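Local coordinates for protein lytic polysaccharide monooxygenase (Neurospora crassa, PDB 4QI8) that is a secreted copper-dependent monooxygenase of the AA9 family that probably cleaves the glycosidic bonds of cellulose oxidatively, at residues Q77-R82 / W99-H104; L137-H142 / I158-L163. One frame throughout, in Å; residues are numbered along the deposited sequence.

Both contacts are antiparallel strand pairs within one sheet of the beta-sandwich, and strands 76-82 and 134-144 are neighbours there: Tyr79 O lies 2.8 Å from Arg139 N, probably as a hydrogen bond. Contact 2 is buried throughout; contact 1 is mostly buried but becomes partly exposed at Ile102, Tyr103 and His104. Contact 1 carries a beta bulge and rests much of its packing on aromatic rings, whereas contact 2 keeps regular pairing with small and aliphatic side chains, a disulfide cysteine and an arginine-glutamate salt bridge. On the shared face, Trp99 CZ3 of 99-104 packs 3.5 Å from Arg139 CB of 137-142.

Contact 1: residues Q77-R82 / W99-H104; sequences QFYLAR and WFKIYH
Lys101 crosses the Tyr79 ring at a slant, its CB over the ring and its CE beside the hydroxyl. CB sits over one face, offset toward the rim and 4.1 Å from the centroid of the Tyr79 ring, a CH-pi contact. CG, anti to the backbone N (chi1 -177°), lies 3.7 Å from Phe78 O on the neighbouring strand. The chain then bends at chi3 (-75°), bringing CE to 3.3 Å from Tyr79 OH. At the tip NZ donates to His104 ND1 (3.0 Å), approaching somewhat out of the imidazole plane, and it also bonds the carbonyls of Pro207 and Pro209, so the buried ammonium group is well provided with acceptors. Tyr79 OH itself bonds Tyr185 OH.

The two strands are antiparallel and belong to the larger sheet of the AA9 beta-sandwich. A classic beta bulge breaks their regular pairing: Ile102 and Tyr103 together face Phe78, whose carbonyl accepts Ile102 N at 2.9 Å and, weakly, Tyr103 N. Beyond it, Leu80 and Phe100 exchange two backbone bonds.

Phe78, Leu80, Phe100 and Tyr103 share one side of the sheet. Leu80 CB covers one face of the Phe100 ring, 4.0 Å from its centroid, while Tyr103 CD1 comes to the edge of the Phe78 ring, near its plane. Phe78 continues onto Phe123 and Val125 of strand 122-126, in the opposing sheet.

On the other side Ala81 CB lies above the six-membered ring of Trp99, 3.6 Å from the centroid and nearly on its normal, and Trp99 NE1 donates to Gly94 O. Near the bulge, Gln77 holds its amide against His104, with OE1 3.5 Å from His104 CB and bonded to Asn206 ND2, while NE2 donates to Glu141 OE1.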
loop_
_atom_site.group_PDB
_atom_site.type_symbol
_atom_site.label_atom_id
_atom_site.label_comp_id
_atom_site.label_asym_id
_atom_site.label_seq_id
_atom_site.Cartn_x
_atom_site.Cartn_y
_atom_site.Cartn_z
ATOM N N GLN A 77 1.933 1.066 4.668
ATOM C CA GLN A 77 1.377 -0.290 4.650
ATOM C C GLN A 77 1.407 -0.799 3.212
ATOM O O GLN A 77 1.249 -0.020 2.269
ATOM C CB GLN A 77 -0.047 -0.332 5.221
ATOM C CG GLN A 77 -0.203 0.495 6.483
ATOM C CD GLN A 77 -1.439 0.192 7.315
ATOM O OE1 GLN A 77 -1.383 0.259 8.541
ATOM N NE2 GLN A 77 -2.553 -0.116 6.667
ATOM N N PHE A 78 1.610 -2.105 3.053
ATOM C CA PHE A 78 1.630 -2.741 1.737
ATOM C C PHE A 78 0.731 -3.968 1.718
ATOM O O PHE A 78 0.703 -4.748 2.676
ATOM C CB PHE A 78 3.058 -3.162 1.340
ATOM C CG PHE A 78 4.003 -2.009 1.124
ATOM C CD1 PHE A 78 4.030 -1.335 -0.091
ATOM C CD2 PHE A 78 4.862 -1.596 2.134
ATOM C CE1 PHE A 78 4.894 -0.286 -0.288
ATOM C CE2 PHE A 78 5.715 -0.526 1.936
ATOM C CZ PHE A 78 5.727 0.126 0.728
ATOM N N TYR A 79 0.024 -4.146 0.605
ATOM C CA TYR A 79 -0.865 -5.274 0.398
ATOM C C TYR A 79 -0.588 -5.899 -0.964
ATOM O O TYR A 79 -0.208 -5.206 -1.916
ATOM C CB TYR A 79 -2.324 -4.844 0.396
ATOM C CG TYR A 79 -2.915 -4.308 1.680
ATOM C CD1 TYR A 79 -2.592 -3.047 2.162
ATOM C CD2 TYR A 79 -3.855 -5.059 2.395
ATOM C CE1 TYR A 79 -3.187 -2.550 3.328
ATOM C CE2 TYR A 79 -4.460 -4.562 3.535
ATOM C CZ TYR A 79 -4.122 -3.322 4.001
ATOM O OH TYR A 79 -4.748 -2.851 5.127
ATOM N N LEU A 80 -0.842 -7.201 -1.055
ATOM C CA LEU A 80 -0.839 -7.911 -2.326
ATOM C C LEU A 80 -2.229 -8.436 -2.662
ATOM O O LEU A 80 -3.025 -8.737 -1.770
ATOM C CB LEU A 80 0.087 -9.122 -2.244
ATOM C CG LEU A 80 1.582 -8.831 -2.330
ATOM C CD1 LEU A 80 2.404 -10.076 -2.001
ATOM C CD2 LEU A 80 1.967 -8.317 -3.723
ATOM N N ALA A 81 -2.493 -8.582 -3.959
ATOM C CA ALA A 81 -3.700 -9.255 -4.440
ATOM C C ALA A 81 -3.324 -10.051 -5.673
ATOM O O ALA A 81 -2.716 -9.514 -6.596
ATOM C CB ALA A 81 -4.799 -8.254 -4.763
ATOM N N ARG A 82 -3.698 -11.328 -5.692
ATOM C CA ARG A 82 -3.326 -12.204 -6.791
ATOM C C ARG A 82 -4.392 -12.221 -7.881
ATOM O O ARG A 82 -5.561 -12.540 -7.650
ATOM C CB ARG A 82 -3.087 -13.627 -6.292
ATOM C CG ARG A 82 -2.535 -14.537 -7.375
ATOM C CD ARG A 82 -2.266 -15.938 -6.863
ATOM N NE ARG A 82 -1.699 -16.819 -7.885
ATOM C CZ ARG A 82 -2.398 -17.430 -8.839
ATOM N NH1 ARG A 82 -3.714 -17.279 -8.933
ATOM N NH2 ARG A 82 -1.775 -18.218 -9.702
ATOM N N TRP A 99 -7.285 -8.651 -1.146
ATOM C CA TRP A 99 -6.062 -7.989 -0.707
ATOM C C TRP A 99 -5.620 -8.518 0.651
ATOM O O TRP A 99 -6.410 -8.513 1.593
ATOM C CB TRP A 99 -6.298 -6.482 -0.597
ATOM C CG TRP A 99 -6.623 -5.824 -1.902
ATOM C CD1 TRP A 99 -7.863 -5.599 -2.418
ATOM C CD2 TRP A 99 -5.691 -5.313 -2.859
ATOM N NE1 TRP A 99 -7.767 -4.971 -3.638
ATOM C CE2 TRP A 99 -6.438 -4.793 -3.936
ATOM C CE3 TRP A 99 -4.296 -5.255 -2.913
ATOM C CZ2 TRP A 99 -5.829 -4.214 -5.053
ATOM C CZ3 TRP A 99 -3.696 -4.689 -4.026
ATOM C CH2 TRP A 99 -4.461 -4.162 -5.071
ATOM N N PHE A 100 -4.360 -8.935 0.752
ATOM C CA PHE A 100 -3.802 -9.298 2.050
ATOM C C PHE A 100 -2.608 -8.411 2.342
ATOM O O PHE A 100 -1.859 -8.018 1.444
ATOM C CB PHE A 100 -3.459 -10.799 2.167
ATOM C CG PHE A 100 -2.484 -11.323 1.142
ATOM C CD1 PHE A 100 -2.911 -11.690 -0.120
ATOM C CD2 PHE A 100 -1.147 -11.492 1.462
ATOM C CE1 PHE A 100 -2.025 -12.193 -1.052
ATOM C CE2 PHE A 100 -0.259 -12.013 0.542
ATOM C CZ PHE A 100 -0.699 -12.368 -0.718
ATOM N N LYS A 101 -2.472 -8.073 3.618
ATOM C CA LYS A 101 -1.437 -7.173 4.078
ATOM C C LYS A 101 -0.141 -7.931 4.263
ATOM O O LYS A 101 -0.127 -8.983 4.897
ATOM C CB LYS A 101 -1.865 -6.548 5.399
ATOM C CG LYS A 101 -0.889 -5.531 5.960
ATOM C CD LYS A 101 -1.315 -5.029 7.333
ATOM C CE LYS A 101 -2.465 -4.051 7.257
ATOM N NZ LYS A 101 -2.999 -3.765 8.619
ATOM N N ILE A 102 0.948 -7.385 3.730
ATOM C CA ILE A 102 2.266 -7.979 3.923
ATOM C C ILE A 102 3.211 -7.123 4.767
ATOM O O ILE A 102 4.287 -7.587 5.128
ATOM C CB ILE A 102 2.948 -8.389 2.596
ATOM C CG1 ILE A 102 3.183 -7.181 1.684
ATOM C CG2 ILE A 102 2.114 -9.453 1.901
ATOM C CD1 ILE A 102 4.048 -7.515 0.489
ATOM N N TYR A 103 2.808 -5.906 5.108
ATOM C CA TYR A 103 3.608 -5.043 5.959
ATOM C C TYR A 103 2.733 -3.931 6.504
ATOM O O TYR A 103 1.930 -3.358 5.766
ATOM C CB TYR A 103 4.771 -4.415 5.169
ATOM C CG TYR A 103 5.521 -3.356 5.957
ATOM C CD1 TYR A 103 5.149 -2.021 5.902
ATOM C CD2 TYR A 103 6.597 -3.696 6.770
ATOM C CE1 TYR A 103 5.815 -1.064 6.639
ATOM C CE2 TYR A 103 7.275 -2.740 7.513
ATOM C CZ TYR A 103 6.886 -1.425 7.440
ATOM O OH TYR A 103 7.554 -0.467 8.175
ATOM N N HIS A 104 2.921 -3.594 7.774
ATOM C CA HIS A 104 2.477 -2.304 8.272
ATOM C C HIS A 104 3.465 -1.751 9.280
ATOM O O HIS A 104 4.152 -2.492 9.983
ATOM C CB HIS A 104 1.021 -2.313 8.777
ATOM C CG HIS A 104 0.738 -3.157 9.986
ATOM N ND1 HIS A 104 -0.550 -3.522 10.286
ATOM C CD2 HIS A 104 1.515 -3.653 10.982
ATOM C CE1 HIS A 104 -0.562 -4.221 11.404
ATOM N NE2 HIS A 104 0.679 -4.323 11.847
#

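Contact 2: residues L137-H142 / I158-L163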
loop_
_atom_site.group_PDB
_atom_site.type_symbol
_atom_site.label_atom_id
_atom_site.label_comp_id
_atom_site.label_asym_id
_atom_site.label_seq_id
_atom_site.Cartn_x
_atom_site.Cartn_y
_atom_site.Cartn_z
ATOM N N LEU A 137 -1.149 -7.520 -7.960
ATOM C CA LEU A 137 -1.037 -6.108 -7.665
ATOM C C LEU A 137 -0.393 -5.939 -6.298
ATOM O O LEU A 137 -0.721 -6.671 -5.354
ATOM C CB LEU A 137 -2.410 -5.446 -7.657
ATOM C CG LEU A 137 -3.156 -5.516 -8.989
ATOM C CD1 LEU A 137 -4.565 -4.953 -8.846
ATOM C CD2 LEU A 137 -2.402 -4.759 -10.057
ATOM N N LEU A 138 0.499 -4.952 -6.204
ATOM C CA LEU A 138 1.109 -4.542 -4.948
ATOM C C LEU A 138 0.654 -3.126 -4.657
ATOM O O LEU A 138 1.004 -2.198 -5.385
ATOM C CB LEU A 138 2.629 -4.609 -5.034
ATOM C CG LEU A 138 3.399 -4.058 -3.829
ATOM C CD1 LEU A 138 3.135 -4.822 -2.539
ATOM C CD2 LEU A 138 4.877 -4.048 -4.147
ATOM N N ARG A 139 -0.176 -2.981 -3.630
ATOM C CA ARG A 139 -0.712 -1.690 -3.227
ATOM C C ARG A 139 0.182 -1.081 -2.156
ATOM O O ARG A 139 0.439 -1.702 -1.125
ATOM C CB ARG A 139 -2.142 -1.859 -2.698
ATOM C CG ARG A 139 -2.786 -0.607 -2.136
ATOM C CD ARG A 139 -4.200 -0.915 -1.672
ATOM N NE ARG A 139 -4.869 0.251 -1.100
ATOM C CZ ARG A 139 -4.714 0.666 0.148
ATOM N NH1 ARG A 139 -3.936 -0.017 0.983
ATOM N NH2 ARG A 139 -5.344 1.752 0.569
ATOM N N ALA A 140 0.625 0.150 -2.413
ATOM C CA ALA A 140 1.385 0.964 -1.472
ATOM C C ALA A 140 0.467 2.022 -0.903
ATOM O O ALA A 140 -0.266 2.662 -1.654
ATOM C CB ALA A 140 2.530 1.647 -2.192
ATOM N N GLU A 141 0.534 2.233 0.407
ATOM C CA GLU A 141 -0.110 3.388 0.998
ATOM C C GLU A 141 0.727 3.972 2.114
ATOM O O GLU A 141 1.363 3.253 2.887
ATOM C CB GLU A 141 -1.522 3.095 1.511
ATOM C CG GLU A 141 -1.591 2.381 2.848
ATOM C CD GLU A 141 -2.999 1.972 3.251
ATOM O OE1 GLU A 141 -3.113 0.898 3.883
ATOM O OE2 GLU A 141 -3.984 2.666 2.895
ATOM N N HIS A 142 0.708 5.295 2.171
ATOM C CA HIS A 142 1.126 6.014 3.345
ATOM C C HIS A 142 -0.101 6.719 3.904
ATOM O O HIS A 142 -0.861 7.335 3.149
ATOM C CB HIS A 142 2.194 7.058 3.043
ATOM C CG HIS A 142 2.755 7.627 4.294
ATOM N ND1 HIS A 142 2.588 8.944 4.668
ATOM C CD2 HIS A 142 3.388 7.009 5.317
ATOM C CE1 HIS A 142 3.123 9.110 5.863
ATOM N NE2 HIS A 142 3.605 7.953 6.280
ATOM N N ILE A 158 -1.436 6.769 -2.222
ATOM C CA ILE A 158 -1.615 5.393 -2.690
ATOM C C ILE A 158 -1.131 5.212 -4.123
ATOM O O ILE A 158 -1.307 6.113 -4.951
ATOM C CB ILE A 158 -3.119 5.015 -2.625
ATOM C CG1 ILE A 158 -3.598 4.979 -1.173
ATOM C CG2 ILE A 158 -3.409 3.684 -3.321
ATOM C CD1 ILE A 158 -5.114 5.116 -1.037
ATOM N N SER A 159 -0.589 4.032 -4.426
ATOM C CA SER A 159 -0.543 3.561 -5.809
ATOM C C SER A 159 -0.505 2.041 -5.804
ATOM O O SER A 159 -0.356 1.414 -4.757
ATOM C CB SER A 159 0.675 4.119 -6.562
ATOM O OG SER A 159 1.851 3.499 -6.082
ATOM N N CYS A 160 -0.601 1.462 -7.004
ATOM C CA CYS A 160 -0.518 0.018 -7.187
ATOM C C CYS A 160 0.397 -0.365 -8.335
ATOM O O CYS A 160 0.265 0.147 -9.440
ATOM C CB CYS A 160 -1.886 -0.577 -7.494
ATOM S SG CYS A 160 -3.030 -0.467 -6.117
ATOM N N ALA A 161 1.292 -1.306 -8.047
ATOM C CA ALA A 161 2.223 -1.856 -9.023
ATOM C C ALA A 161 1.751 -3.194 -9.570
ATOM O O ALA A 161 1.091 -3.963 -8.874
ATOM C CB ALA A 161 3.596 -2.014 -8.395
ATOM N N GLN A 162 2.095 -3.452 -10.827
ATOM C CA GLN A 162 1.842 -4.734 -11.466
ATOM C C GLN A 162 3.088 -5.594 -11.402
ATOM O O GLN A 162 4.147 -5.199 -11.902
ATOM C CB GLN A 162 1.386 -4.549 -12.924
ATOM C CG GLN A 162 0.067 -3.791 -13.020
ATOM C CD GLN A 162 -0.522 -3.646 -14.411
ATOM O OE1 GLN A 162 -1.529 -2.947 -14.583
ATOM N NE2 GLN A 162 0.073 -4.310 -15.406
ATOM N N LEU A 163 2.947 -6.766 -10.786
ATOM C CA LEU A 163 4.037 -7.731 -10.614
ATOM C C LEU A 163 3.699 -9.080 -11.219
ATOM O O LEU A 163 2.538 -9.486 -11.277
ATOM C CB LEU A 163 4.335 -7.984 -9.131
ATOM C CG LEU A 163 4.606 -6.780 -8.242
ATOM C CD1 LEU A 163 4.925 -7.265 -6.833
ATOM C CD2 LEU A 163 5.739 -5.912 -8.785
#
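Leu138 O accepts Ala161 N at 2.8 Å from the neighbouring strand, and Cys160 CA adds a weaker CA-H...O contact, 3.2 Å from Leu138 O. The two strands form the antiparallel beta hairpin 134-144/155-166 in the larger sheet of the sandwich. Leu138 with Ala161 and Ala140 with Ser159 are the hydrogen-bonded pairs, each closed by two backbone bonds; Ala140 N meets Ser159 O almost end-on, at a C=O...N angle of 167°. The pairing continues past the segments, where His142 shares a backbone bond with Tyr157, a residue of the copper site.

Arg139, Glu141, Ile158 and Cys160 lie on the same side. Arg139 CB rests 3.8 Å from Cys160 SG, which is tied to Cys42 by a disulfide and so fastens the hairpin to helix 39-42. Arg139 leaves with CG opposite its backbone N (chi1 175°) and stays extended to NE, carrying NH2 to 3.7 Å from Ile158 CD1. There NH2 makes a salt bridge with Glu141 OE2 (2.8 Å), reaching it from above the carboxylate plane, and also donates to Ile40 O. Glu141 OE1 takes Tyr185 OH and Gln77 NE2, so the buried carboxylate has a positive partner in Arg139, which probably balances its charge, and two neutral ones. Farther along, Gln162 CG lies alongside Leu137 CD2, and its amide bonds Arg21 and Thr53.

The opposite side, with Leu138, Ala140, Ser159 and Ala161, turns toward strand 61-67 of the other sheet, chiefly Tyr64. Ser159 OG bonds Phe4 O and Tyr64 OH, and at the far end Leu163 CD1 packs 3.9 Å from Leu138 CB.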